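Local coordinates for protein angel homolog 2 (Homo sapiens, PDB 6RW0) that acts as a 2',3'-cyclic phosphatase of the CCR4 family of deadenylases and probably binds the 3' untranslated regions of mRNA, at residues L60-L65 with S83-N88; E114-L119 with Y124-K129; S247-G252 with Y365-A370; L254-L259 with I288-V293. All blocks are in the same frame, centred on the assembly; numbering follows the deposited sequence. Where two conformers were deposited one is given.

How the contacts relate
All four contacts belong to one endonuclease/exonuclease/phosphatase fold, and they fall into two pairs on opposite sides of its centre. Contact 1 lies close to the bound magnesium ion, the Leu60 side chain about 5 Å away. It touches contact 2, where Phe86 of the helix with residues 83-88 packs on Ile115 and Ser118; their centres are about 16 Å apart. Contacts 3 and 4, with centres about 15 Å apart, join through Phe248, which packs on Leu254 and Cys292; helix 244-251 is followed in the chain by strand 253-255. The pairs do not touch: contacts 1 and 3 have centres about 30 Å apart, contacts 2 and 4 about 36 Å.

Contact 1: L60-L65 with S83-N88; sequences LSQDLL and SFRFPN
At the magnesium end of the DNase I-like fold, the turn between strand 49-58 and helix 62-67 is tied to helix 82-96 by one arginine, Arg85, which bonds to Leu60 and Gln62. The Arg85 chain bends at chi3 (-56°) and brings its guanidinium to Leu60 and Gln62 at the start of helix 62-67. Its NH2 gives both protons here: one to Leu60 O at 2.7 Å, the other to Gln62 OE1 at 2.8 Å. NE adds a second bond to the same Gln62 OE1 at 3.1 Å, so the arginine grips the amide oxygen side-on with two nitrogens, and that oxygen lies in the guanidinium plane, although the two groups are turned 31° from each other. NH2 meets Leu60 O from above the carbonyl plane, and NH1 makes a weak bond to that oxygen. One guanidinium face is covered by leucines, with Leu65 CD1 3.5 Å from Arg85 NE and Leu60 CG beside it. NH1 also bonds to Ile59 O and Ser415 O, while Gln62 NE2 bonds to Leu80 O and Glu66. Ser61, the N-cap of helix 62-67, weakly accepts from Leu64 N and bonds more strongly to Gln107. With donors spread over several acceptors and leucine on one side, the buried cation is held in position and rotation, and its charge would probably polarise the Leu60 carbonyl.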
loop_
_atom_site.group_PDB
_atom_site.type_symbol
_atom_site.label_atom_id
_atom_site.label_comp_id
_atom_site.label_asym_id
_atom_site.label_seq_id
_atom_site.Cartn_x
_atom_site.Cartn_y
_atom_site.Cartn_z
ATOM N N LEU A 60 0.124 -6.848 -10.276
ATOM C CA LEU A 60 0.218 -8.303 -10.410
ATOM C C LEU A 60 1.462 -8.695 -11.208
ATOM O O LEU A 60 1.523 -8.510 -12.426
ATOM C CB LEU A 60 -1.065 -8.939 -10.961
ATOM C CG LEU A 60 -1.039 -10.459 -11.174
ATOM C CD1 LEU A 60 -0.687 -11.255 -9.934
ATOM C CD2 LEU A 60 -2.405 -10.886 -11.724
ATOM N N SER A 61 2.456 -9.231 -10.515
ATOM C CA SER A 61 3.679 -9.693 -11.161
ATOM C C SER A 61 3.399 -10.945 -11.978
ATOM O O SER A 61 2.715 -11.857 -11.512
ATOM C CB SER A 61 4.699 -9.991 -10.062
ATOM O OG SER A 61 5.616 -11.015 -10.417
ATOM N N GLN A 62 3.928 -10.995 -13.206
ATOM C CA GLN A 62 3.683 -12.162 -14.054
ATOM C C GLN A 62 4.215 -13.444 -13.423
ATOM O O GLN A 62 3.557 -14.497 -13.494
ATOM C CB GLN A 62 4.301 -11.967 -15.439
ATOM C CG GLN A 62 3.836 -13.009 -16.445
ATOM C CD GLN A 62 2.361 -12.860 -16.785
ATOM O OE1 GLN A 62 1.801 -11.778 -16.677
ATOM N NE2 GLN A 62 1.737 -13.947 -17.226
ATOM N N ASP A 63 5.416 -13.397 -12.830
ATOM C CA ASP A 63 5.963 -14.587 -12.189
ATOM C C ASP A 63 5.037 -15.065 -11.076
ATOM O O ASP A 63 4.808 -16.269 -10.921
ATOM C CB ASP A 63 7.335 -14.305 -11.571
ATOM C CG ASP A 63 8.460 -14.220 -12.584
ATOM O OD1 ASP A 63 8.238 -14.425 -13.793
ATOM O OD2 ASP A 63 9.598 -13.934 -12.147
ATOM N N LEU A 64 4.518 -14.128 -10.272
ATOM C CA LEU A 64 3.628 -14.513 -9.179
ATOM C C LEU A 64 2.283 -15.004 -9.695
ATOM O O LEU A 64 1.699 -15.921 -9.112
ATOM C CB LEU A 64 3.474 -13.367 -8.178
ATOM C CG LEU A 64 4.782 -12.927 -7.514
ATOM C CD1 LEU A 64 4.473 -11.831 -6.482
ATOM C CD2 LEU A 64 5.531 -14.090 -6.888
ATOM N N LEU A 65 1.792 -14.442 -10.800
ATOM C CA LEU A 65 0.585 -14.960 -11.423
ATOM C C LEU A 65 0.784 -16.417 -11.818
ATOM O O LEU A 65 -0.012 -17.291 -11.453
ATOM C CB LEU A 65 0.270 -14.094 -12.640
ATOM C CG LEU A 65 -1.022 -14.283 -13.420
ATOM C CD1 LEU A 65 -1.150 -13.127 -14.421
ATOM C CD2 LEU A 65 -1.057 -15.616 -14.144
ATOM N N SER A 83 2.131 -9.985 -22.352
ATOM C CA SER A 83 1.980 -9.217 -23.585
ATOM C C SER A 83 0.579 -8.631 -23.724
ATOM O O SER A 83 0.387 -7.646 -24.452
ATOM C CB SER A 83 2.284 -10.115 -24.785
ATOM O OG SER A 83 1.392 -11.217 -24.829
ATOM N N PHE A 84 -0.414 -9.245 -23.073
ATOM C CA PHE A 84 -1.787 -8.753 -23.027
ATOM C C PHE A 84 -1.975 -7.756 -21.881
ATOM O O PHE A 84 -2.557 -6.679 -22.061
ATOM C CB PHE A 84 -2.759 -9.940 -22.864
ATOM C CG PHE A 84 -4.206 -9.549 -22.966
ATOM C CD1 PHE A 84 -4.898 -9.087 -21.856
ATOM C CD2 PHE A 84 -4.867 -9.621 -24.175
ATOM C CE1 PHE A 84 -6.224 -8.699 -21.950
ATOM C CE2 PHE A 84 -6.198 -9.240 -24.274
ATOM C CZ PHE A 84 -6.872 -8.771 -23.157
ATOM N N ARG A 85 -1.460 -8.088 -20.701
ATOM C CA ARG A 85 -1.758 -7.296 -19.514
ATOM C C ARG A 85 -1.042 -5.952 -19.513
ATOM O O ARG A 85 -1.629 -4.939 -19.118
ATOM C CB ARG A 85 -1.388 -8.080 -18.254
ATOM C CG ARG A 85 -2.168 -9.372 -18.096
ATOM C CD ARG A 85 -2.090 -9.921 -16.677
ATOM N NE ARG A 85 -0.732 -10.143 -16.182
ATOM C CZ ARG A 85 -0.158 -9.488 -15.170
ATOM N NH1 ARG A 85 -0.781 -8.514 -14.520
ATOM N NH2 ARG A 85 1.073 -9.809 -14.805
ATOM N N PHE A 86 0.238 -5.920 -19.876
ATOM C CA PHE A 86 0.976 -4.671 -19.736
ATOM C C PHE A 86 0.377 -3.542 -20.568
ATOM O O PHE A 86 0.239 -2.423 -20.046
ATOM C CB PHE A 86 2.462 -4.855 -20.033
ATOM C CG PHE A 86 3.209 -3.560 -20.022
ATOM C CD1 PHE A 86 3.317 -2.825 -18.855
ATOM C CD2 PHE A 86 3.748 -3.047 -21.184
ATOM C CE1 PHE A 86 3.988 -1.606 -18.846
ATOM C CE2 PHE A 86 4.414 -1.837 -21.174
ATOM C CZ PHE A 86 4.529 -1.119 -20.006
ATOM N N PRO A 87 0.008 -3.740 -21.837
ATOM C CA PRO A 87 -0.636 -2.628 -22.555
ATOM C C PRO A 87 -1.880 -2.100 -21.866
ATOM O O PRO A 87 -2.127 -0.888 -21.891
ATOM C CB PRO A 87 -0.928 -3.218 -23.941
ATOM C CG PRO A 87 0.085 -4.301 -24.106
ATOM C CD PRO A 87 0.285 -4.886 -22.723
ATOM N N ASN A 88 -2.679 -2.976 -21.254
ATOM C CA ASN A 88 -3.857 -2.518 -20.522
ATOM C C ASN A 88 -3.471 -1.705 -19.291
ATOM O O ASN A 88 -4.075 -0.661 -19.014
ATOM C CB ASN A 88 -4.691 -3.720 -20.093
ATOM C CG ASN A 88 -5.688 -4.152 -21.143
ATOM O OD1 ASN A 88 -5.896 -3.476 -22.153
ATOM N ND2 ASN A 88 -6.329 -5.282 -20.897
#

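Contact 2: E114-L119 with Y124-K129; sequences EIRPSL and YHCEYK
Cys126 O takes a hydrogen bond of 3.0 Å from Arg116 NH2, with the donor in the carbonyl plane and on a lone pair. Arg116 gets there from the helix with CG anti to the backbone N (chi1 -162°) and the chain stretched out to NE, its CG and NE passing alongside Cys126 CB. The helix segment runs roughly antiparallel to the strand, at 151° and 8.4 Å between axes, and the chain turns back from one into the other. At that turn Tyr124 N bonds to Leu119 O at 3.2 Å, and the same oxygen lies in plane at the edge of the tyrosine ring. Between these bonds Leu119 CB rests on Cys126 SG at 3.7 Å, both also packing on Cys142. Strand 124-130 is outermost in its sheet, and His125 and Glu127 pair with strand 137-144. The intervening Cys126 is instead served from the helix, whose side chains supply partners for its carbonyl (Arg116) and, weakly, its N-H (Glu120).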
loop_
_atom_site.group_PDB
_atom_site.type_symbol
_atom_site.label_atom_id
_atom_site.label_comp_id
_atom_site.label_asym_id
_atom_site.label_seq_id
_atom_site.Cartn_x
_atom_site.Cartn_y
_atom_site.Cartn_z
ATOM N N GLU A 114 10.436 -2.541 -19.922
ATOM C CA GLU A 114 9.199 -1.968 -20.430
ATOM C C GLU A 114 8.528 -0.965 -19.493
ATOM O O GLU A 114 8.123 0.115 -19.936
ATOM C CB GLU A 114 8.175 -3.070 -20.715
ATOM C CG GLU A 114 8.643 -4.244 -21.529
ATOM C CD GLU A 114 7.688 -5.388 -21.356
ATOM O OE1 GLU A 114 6.677 -5.415 -22.088
ATOM O OE2 GLU A 114 7.913 -6.207 -20.437
ATOM N N ILE A 115 8.335 -1.295 -18.220
ATOM C CA ILE A 115 7.563 -0.392 -17.323
ATOM C C ILE A 115 8.293 0.923 -17.071
ATOM O O ILE A 115 7.708 1.953 -17.307
ATOM C CB ILE A 115 7.221 -1.089 -15.995
ATOM C CG1 ILE A 115 6.520 -2.427 -16.212
ATOM C CG2 ILE A 115 6.392 -0.164 -15.129
ATOM C CD1 ILE A 115 6.422 -3.260 -14.957
ATOM N N ARG A 116 9.545 0.881 -16.639
ATOM C CA ARG A 116 10.269 2.136 -16.364
ATOM C C ARG A 116 10.421 2.969 -17.646
ATOM O O ARG A 116 10.110 4.119 -17.587
ATOM C CB ARG A 116 11.617 1.858 -15.705
ATOM C CG ARG A 116 12.176 3.094 -15.030
ATOM C CD ARG A 116 13.540 2.856 -14.434
ATOM N NE ARG A 116 13.895 3.940 -13.547
ATOM C CZ ARG A 116 14.457 5.059 -13.941
ATOM N NH1 ARG A 116 14.754 5.221 -15.214
ATOM N NH2 ARG A 116 14.720 6.009 -13.068
ATOM N N PRO A 117 10.821 2.437 -18.814
ATOM C CA PRO A 117 10.922 3.284 -19.987
ATOM C C PRO A 117 9.565 3.896 -20.362
ATOM O O PRO A 117 9.523 5.009 -20.718
ATOM C CB PRO A 117 11.447 2.343 -21.074
ATOM C CG PRO A 117 12.139 1.268 -20.320
ATOM C CD PRO A 117 11.277 1.083 -19.097
ATOM N N SER A 118 8.489 3.128 -20.259
ATOM C CA SER A 118 7.176 3.646 -20.620
ATOM C C SER A 118 6.748 4.763 -19.680
ATOM O O SER A 118 6.225 5.788 -20.127
ATOM C CB SER A 118 6.143 2.516 -20.627
ATOM O OG SER A 118 6.421 1.577 -21.656
ATOM N N LEU A 119 6.983 4.604 -18.378
ATOM C CA LEU A 119 6.604 5.658 -17.448
ATOM C C LEU A 119 7.478 6.896 -17.617
ATOM O O LEU A 119 6.977 8.021 -17.514
ATOM C CB LEU A 119 6.657 5.139 -16.014
ATOM C CG LEU A 119 5.668 4.015 -15.700
ATOM C CD1 LEU A 119 5.809 3.514 -14.266
ATOM C CD2 LEU A 119 4.230 4.479 -15.948
ATOM N N TYR A 124 7.343 10.740 -15.923
ATOM C CA TYR A 124 7.558 10.325 -14.528
ATOM C C TYR A 124 9.031 10.064 -14.244
ATOM O O TYR A 124 9.700 9.548 -15.090
ATOM C CB TYR A 124 6.862 9.003 -14.217
ATOM C CG TYR A 124 5.364 9.085 -14.169
ATOM C CD1 TYR A 124 4.712 9.568 -13.062
ATOM C CD2 TYR A 124 4.610 8.705 -15.255
ATOM C CE1 TYR A 124 3.341 9.671 -13.026
ATOM C CE2 TYR A 124 3.235 8.800 -15.239
ATOM C CZ TYR A 124 2.599 9.275 -14.117
ATOM O OH TYR A 124 1.254 9.380 -14.085
ATOM N N HIS A 125 9.487 10.451 -13.071
ATOM C CA HIS A 125 10.767 9.985 -12.519
ATOM C C HIS A 125 10.399 8.756 -11.680
ATOM O O HIS A 125 9.537 8.892 -10.880
ATOM C CB HIS A 125 11.400 11.042 -11.652
ATOM C CG HIS A 125 12.626 10.498 -11.045
ATOM N ND1 HIS A 125 13.733 10.292 -11.776
ATOM C CD2 HIS A 125 12.871 9.965 -9.849
ATOM C CE1 HIS A 125 14.637 9.730 -11.045
ATOM N NE2 HIS A 125 14.142 9.575 -9.885
ATOM N N CYS A 126 11.081 7.636 -11.830
ATOM C CA CYS A 126 10.728 6.380 -11.175
ATOM C C CYS A 126 11.822 5.920 -10.222
ATOM O O CYS A 126 13.005 5.925 -10.575
ATOM C CB CYS A 126 10.535 5.280 -12.222
ATOM S SG CYS A 126 9.237 5.633 -13.423
ATOM N N GLU A 127 11.412 5.480 -9.029
ATOM C CA GLU A 127 12.318 4.880 -8.051
ATOM C C GLU A 127 11.781 3.524 -7.617
ATOM O O GLU A 127 10.596 3.397 -7.287
ATOM C CB GLU A 127 12.488 5.785 -6.824
ATOM C CG GLU A 127 13.236 7.086 -7.098
ATOM C CD GLU A 127 14.728 6.901 -7.363
ATOM O OE1 GLU A 127 15.280 5.805 -7.090
ATOM O OE2 GLU A 127 15.350 7.873 -7.846
ATOM N N TYR A 128 12.654 2.520 -7.583
ATOM C CA TYR A 128 12.259 1.142 -7.341
ATOM C C TYR A 128 12.954 0.580 -6.118
ATOM O O TYR A 128 14.100 0.919 -5.815
ATOM C CB TYR A 128 12.685 0.295 -8.539
ATOM C CG TYR A 128 12.307 -1.168 -8.600
ATOM C CD1 TYR A 128 10.990 -1.588 -8.474
ATOM C CD2 TYR A 128 13.266 -2.125 -8.891
ATOM C CE1 TYR A 128 10.658 -2.923 -8.593
ATOM C CE2 TYR A 128 12.945 -3.460 -9.017
ATOM C CZ TYR A 128 11.642 -3.858 -8.866
ATOM O OH TYR A 128 11.341 -5.191 -9.015
ATOM N N LYS A 129 12.259 -0.323 -5.441
ATOM C CA LYS A 129 12.867 -1.144 -4.402
ATOM C C LYS A 129 12.334 -2.561 -4.542
ATOM O O LYS A 129 11.157 -2.820 -4.270
ATOM C CB LYS A 129 12.586 -0.589 -3.009
ATOM C CG LYS A 129 13.162 -1.433 -1.880
ATOM C CD LYS A 129 14.684 -1.580 -1.998
ATOM C CE LYS A 129 15.239 -2.405 -0.868
ATOM N NZ LYS A 129 16.686 -2.680 -1.040
#

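Contact 3: S247-G252 with Y365-A370; sequences SFIKEG and YIFYSA
The last turn of helix 244-251 lies over strand 359-369, the backbones coming nearest at Lys250 and Phe367 with 8.5 Å between their CA atoms. This is helix-on-sheet packing within the alpha/beta sandwich of the DNase I-like fold, and its centre is the ring of Phe367, directed at the helix. Ile249 covers one face of that ring. Its CG2 sits 3.6 Å from the ring centroid and only 7° off the normal, a CH-pi contact almost squarely over the middle. The rotamer makes this possible: CG2 is anti to the backbone N while CG1 lies beside it (chi1 -64°), and the two branches fork over the aromatic surface, CD1 reaching Phe367 CE2 at 3.8 Å. Lys250 meets the ring differently, with its aliphatic chain bent at three successive torsions and at the edge, near the ring plane; its NZ bonds to Tyr246 OH. Met233 on strand 231-236 touches both Ile249 and Phe367, and Leu336 and Leu210 also touch Ile249, so this side chain packs among apolar groups. The helix ends at Glu251, and Gly252, with positive phi (77°), leaves helical geometry; Ile249 O bonds to His332 NE2. At the ring's edge Lys250 CD stands 3.9 Å from Phe367 CE1.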
loop_
_atom_site.group_PDB
_atom_site.type_symbol
_atom_site.label_atom_id
_atom_site.label_comp_id
_atom_site.label_asym_id
_atom_site.label_seq_id
_atom_site.Cartn_x
_atom_site.Cartn_y
_atom_site.Cartn_z
ATOM N N SER A 247 -6.926 -0.673 12.342
ATOM C CA SER A 247 -7.300 0.227 13.426
ATOM C C SER A 247 -6.079 0.920 14.009
ATOM O O SER A 247 -6.141 2.100 14.376
ATOM C CB SER A 247 -8.036 -0.558 14.505
ATOM O OG SER A 247 -9.221 -1.132 13.978
ATOM N N PHE A 248 -4.958 0.201 14.113
ATOM C CA PHE A 248 -3.725 0.816 14.592
ATOM C C PHE A 248 -3.323 1.988 13.703
ATOM O O PHE A 248 -2.981 3.071 14.196
ATOM C CB PHE A 248 -2.613 -0.238 14.674
ATOM C CG PHE A 248 -1.259 0.348 14.973
ATOM C CD1 PHE A 248 -1.082 1.151 16.080
ATOM C CD2 PHE A 248 -0.178 0.109 14.147
ATOM C CE1 PHE A 248 0.142 1.724 16.361
ATOM C CE2 PHE A 248 1.062 0.676 14.434
ATOM C CZ PHE A 248 1.213 1.477 15.536
ATOM N N ILE A 249 -3.354 1.798 12.383
ATOM C CA ILE A 249 -2.988 2.890 11.484
ATOM C C ILE A 249 -3.904 4.084 11.712
ATOM O O ILE A 249 -3.448 5.224 11.842
ATOM C CB ILE A 249 -3.019 2.423 10.019
ATOM C CG1 ILE A 249 -1.961 1.344 9.799
ATOM C CG2 ILE A 249 -2.777 3.605 9.067
ATOM C CD1 ILE A 249 -2.010 0.674 8.438
ATOM N N LYS A 250 -5.212 3.839 11.759
ATOM C CA LYS A 250 -6.169 4.934 11.811
ATOM C C LYS A 250 -6.179 5.636 13.162
ATOM O O LYS A 250 -6.356 6.859 13.226
ATOM C CB LYS A 250 -7.578 4.399 11.551
ATOM C CG LYS A 250 -7.845 3.869 10.181
ATOM C CD LYS A 250 -7.829 4.956 9.127
ATOM C CE LYS A 250 -9.071 5.838 9.181
ATOM N NZ LYS A 250 -10.348 5.119 8.860
ATOM N N GLU A 251 -6.034 4.887 14.253
ATOM C CA GLU A 251 -6.174 5.465 15.581
ATOM C C GLU A 251 -4.852 5.885 16.207
ATOM O O GLU A 251 -4.855 6.721 17.121
ATOM C CB GLU A 251 -6.884 4.482 16.522
ATOM C CG GLU A 251 -8.241 4.013 16.011
ATOM C CD GLU A 251 -9.205 5.158 15.748
ATOM O OE1 GLU A 251 -9.167 6.160 16.493
ATOM O OE2 GLU A 251 -10.001 5.053 14.790
ATOM N N GLY A 252 -3.731 5.340 15.740
ATOM C CA GLY A 252 -2.460 5.611 16.370
ATOM C C GLY A 252 -2.227 4.860 17.655
ATOM O O GLY A 252 -1.302 5.199 18.397
ATOM N N TYR A 365 -4.811 0.468 0.284
ATOM C CA TYR A 365 -5.204 1.718 0.918
ATOM C C TYR A 365 -4.372 2.883 0.411
ATOM O O TYR A 365 -3.216 2.727 0.010
ATOM C CB TYR A 365 -4.991 1.642 2.447
ATOM C CG TYR A 365 -5.745 0.506 3.082
ATOM C CD1 TYR A 365 -7.043 0.685 3.511
ATOM C CD2 TYR A 365 -5.182 -0.758 3.213
ATOM C CE1 TYR A 365 -7.768 -0.346 4.072
ATOM C CE2 TYR A 365 -5.905 -1.801 3.772
ATOM C CZ TYR A 365 -7.196 -1.590 4.187
ATOM O OH TYR A 365 -7.908 -2.623 4.727
ATOM N N ILE A 366 -4.963 4.077 0.491
ATOM C CA ILE A 366 -4.220 5.333 0.496
ATOM C C ILE A 366 -4.549 6.010 1.820
ATOM O O ILE A 366 -5.701 6.404 2.052
ATOM C CB ILE A 366 -4.567 6.244 -0.688
ATOM C CG1 ILE A 366 -4.257 5.579 -2.033
ATOM C CG2 ILE A 366 -3.754 7.537 -0.568
ATOM C CD1 ILE A 366 -4.759 6.335 -3.265
ATOM N N PHE A 367 -3.557 6.129 2.695
ATOM C CA PHE A 367 -3.676 6.862 3.944
ATOM C C PHE A 367 -2.990 8.211 3.776
ATOM O O PHE A 367 -2.037 8.345 3.002
ATOM C CB PHE A 367 -2.999 6.095 5.072
ATOM C CG PHE A 367 -3.638 4.773 5.398
ATOM C CD1 PHE A 367 -4.826 4.723 6.097
ATOM C CD2 PHE A 367 -3.011 3.576 5.059
ATOM C CE1 PHE A 367 -5.394 3.502 6.437
ATOM C CE2 PHE A 367 -3.567 2.354 5.408
ATOM C CZ PHE A 367 -4.766 2.321 6.076
ATOM N N TYR A 368 -3.494 9.223 4.479
ATOM C CA TYR A 368 -2.924 10.559 4.345
ATOM C C TYR A 368 -3.049 11.335 5.649
ATOM O O TYR A 368 -3.961 11.105 6.445
ATOM C CB TYR A 368 -3.597 11.334 3.201
ATOM C CG TYR A 368 -5.071 11.639 3.421
ATOM C CD1 TYR A 368 -5.486 12.897 3.833
ATOM C CD2 TYR A 368 -6.048 10.667 3.210
ATOM C CE1 TYR A 368 -6.832 13.184 4.035
ATOM C CE2 TYR A 368 -7.390 10.944 3.412
ATOM C CZ TYR A 368 -7.778 12.203 3.828
ATOM O OH TYR A 368 -9.109 12.497 4.036
ATOM N N SER A 369 -2.116 12.270 5.847
ATOM C CA SER A 369 -2.146 13.161 6.997
ATOM C C SER A 369 -3.387 14.020 6.968
ATOM O O SER A 369 -3.619 14.736 5.992
ATOM C CB SER A 369 -0.981 14.139 6.890
ATOM O OG SER A 369 0.224 13.486 7.116
ATOM N N ALA A 370 -4.142 14.021 8.063
ATOM C CA ALA A 370 -5.347 14.835 8.075
ATOM C C ALA A 370 -5.699 15.310 9.475
ATOM O O ALA A 370 -5.393 14.651 10.474
ATOM C CB ALA A 370 -6.548 14.076 7.490
#

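Contact 4: L254-L259 with I288-V293; sequences LNYEGL and ISQNCV
Tyr256 and Gln290 cross at about a right angle, with the phenol ring and the amide plane turned 76° from each other. Gln290 NE2 comes to the ring's edge, near its plane, and donates to Tyr256 OH at 3.2 Å. The N-H points well off the oxygen, at 123°, so the bond is weak; the contact is also small. Tyr256 CG takes the crowded position between backbone N and carbonyl carbon (chi1 61°), while the Gln290 chain bends at chi2 and swings its amide over to meet the hydroxyl. Each residue lies within a turn: Asn255 OD1 accepts from Glu257 N in an Asx turn, and Ser289 OG from Asn291 N in an ST turn. Between the two segments runs strand 329-331, whose Leu330 touches both Tyr256 and Gln290 and whose backbone bonds to Leu254 and Gln290. Leu254 packs on Pro244 of helix 244-251, while Cys292 touches Ala211 and Ile288 lies on Met212 and Ala215, all three on helix 203-220.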
loop_
_atom_site.group_PDB
_atom_site.type_symbol
_atom_site.label_atom_id
_atom_site.label_comp_id
_atom_site.label_asym_id
_atom_site.label_seq_id
_atom_site.Cartn_x
_atom_site.Cartn_y
_atom_site.Cartn_z
ATOM N N LEU A 254 -2.953 0.697 19.592
ATOM C CA LEU A 254 -3.457 -0.668 19.517
ATOM C C LEU A 254 -3.098 -1.361 20.816
ATOM O O LEU A 254 -1.917 -1.476 21.155
ATOM C CB LEU A 254 -2.852 -1.439 18.341
ATOM C CG LEU A 254 -3.249 -2.924 18.292
ATOM C CD1 LEU A 254 -4.733 -3.086 18.052
ATOM C CD2 LEU A 254 -2.458 -3.642 17.222
ATOM N N ASN A 255 -4.112 -1.832 21.531
ATOM C CA ASN A 255 -3.917 -2.707 22.677
ATOM C C ASN A 255 -3.956 -4.130 22.138
ATOM O O ASN A 255 -5.007 -4.609 21.707
ATOM C CB ASN A 255 -5.017 -2.463 23.701
ATOM C CG ASN A 255 -4.851 -3.311 24.928
ATOM O OD1 ASN A 255 -4.106 -4.289 24.923
ATOM N ND2 ASN A 255 -5.552 -2.954 25.992
ATOM N N TYR A 256 -2.811 -4.785 22.098
ATOM C CA TYR A 256 -2.686 -6.132 21.489
ATOM C C TYR A 256 -2.681 -7.234 22.551
ATOM O O TYR A 256 -2.351 -8.334 22.221
ATOM C CB TYR A 256 -1.499 -6.174 20.524
ATOM C CG TYR A 256 -0.153 -5.902 21.130
ATOM C CD1 TYR A 256 0.587 -6.919 21.682
ATOM C CD2 TYR A 256 0.389 -4.635 21.131
ATOM C CE1 TYR A 256 1.825 -6.693 22.235
ATOM C CE2 TYR A 256 1.620 -4.383 21.699
ATOM C CZ TYR A 256 2.343 -5.419 22.248
ATOM O OH TYR A 256 3.548 -5.224 22.821
ATOM N N GLU A 257 -3.056 -6.946 23.789
ATOM C CA GLU A 257 -3.146 -7.986 24.807
ATOM C C GLU A 257 -4.108 -9.081 24.361
ATOM O O GLU A 257 -5.243 -8.802 23.968
ATOM C CB GLU A 257 -3.638 -7.356 26.111
ATOM C CG GLU A 257 -3.758 -8.315 27.280
ATOM C CD GLU A 257 -4.268 -7.641 28.548
ATOM O OE1 GLU A 257 -4.991 -6.625 28.449
ATOM O OE2 GLU A 257 -3.943 -8.132 29.649
ATOM N N GLY A 258 -3.645 -10.331 24.414
ATOM C CA GLY A 258 -4.468 -11.474 24.065
ATOM C C GLY A 258 -4.746 -11.671 22.592
ATOM O O GLY A 258 -5.558 -12.531 22.249
ATOM N N LEU A 259 -4.119 -10.908 21.713
ATOM C CA LEU A 259 -4.475 -10.955 20.298
ATOM C C LEU A 259 -3.721 -12.079 19.594
ATOM O O LEU A 259 -2.485 -12.043 19.549
ATOM C CB LEU A 259 -4.150 -9.619 19.651
ATOM C CG LEU A 259 -4.415 -9.424 18.165
ATOM C CD1 LEU A 259 -5.857 -9.697 17.850
ATOM C CD2 LEU A 259 -4.035 -7.994 17.768
ATOM N N ILE A 288 13.500 -0.174 17.294
ATOM C CA ILE A 288 12.251 0.591 17.084
ATOM C C ILE A 288 11.448 0.527 18.387
ATOM O O ILE A 288 11.223 -0.548 18.890
ATOM C CB ILE A 288 11.481 0.087 15.851
ATOM C CG1 ILE A 288 12.294 0.350 14.583
ATOM C CG2 ILE A 288 10.109 0.731 15.781
ATOM C CD1 ILE A 288 11.677 -0.223 13.328
ATOM N N SER A 289 10.994 1.666 18.894
ATOM C CA SER A 289 10.240 1.745 20.160
ATOM C C SER A 289 8.800 1.292 19.946
ATOM O O SER A 289 8.357 1.206 18.827
ATOM C CB SER A 289 10.265 3.148 20.692
ATOM O OG SER A 289 9.360 3.961 19.984
ATOM N N GLN A 290 8.032 1.211 21.025
ATOM C CA GLN A 290 6.581 0.897 20.978
ATOM C C GLN A 290 5.776 2.061 20.372
ATOM O O GLN A 290 4.611 1.878 20.210
ATOM C CB GLN A 290 6.036 0.542 22.358
ATOM C CG GLN A 290 6.664 -0.702 22.941
ATOM C CD GLN A 290 6.332 -1.912 22.119
ATOM O OE1 GLN A 290 7.062 -2.240 21.210
ATOM N NE2 GLN A 290 5.226 -2.575 22.423
ATOM N N ASN A 291 6.342 3.256 20.203
ATOM C CA ASN A 291 5.721 4.375 19.473
ATOM C C ASN A 291 6.130 4.331 17.987
ATOM O O ASN A 291 5.884 5.310 17.330
ATOM C CB ASN A 291 6.065 5.707 20.127
ATOM C CG ASN A 291 5.518 5.823 21.528
ATOM O OD1 ASN A 291 4.583 5.149 21.891
ATOM N ND2 ASN A 291 6.111 6.690 22.313
ATOM N N CYS A 292 6.798 3.266 17.524
ATOM C CA CYS A 292 7.149 3.086 16.112
ATOM C C CYS A 292 8.101 4.171 15.612
ATOM O O CYS A 292 7.987 4.650 14.479
ATOM C CB CYS A 292 5.913 2.958 15.215
ATOM S SG CYS A 292 4.932 1.495 15.593
ATOM N N VAL A 293 9.045 4.566 16.462
ATOM C CA VAL A 293 10.124 5.456 16.049
ATOM C C VAL A 293 11.459 4.764 16.272
ATOM O O VAL A 293 11.610 3.922 17.157
ATOM C CB VAL A 293 10.097 6.824 16.759
ATOM C CG1 VAL A 293 8.776 7.510 16.492
ATOM C CG2 VAL A 293 10.346 6.680 18.239
#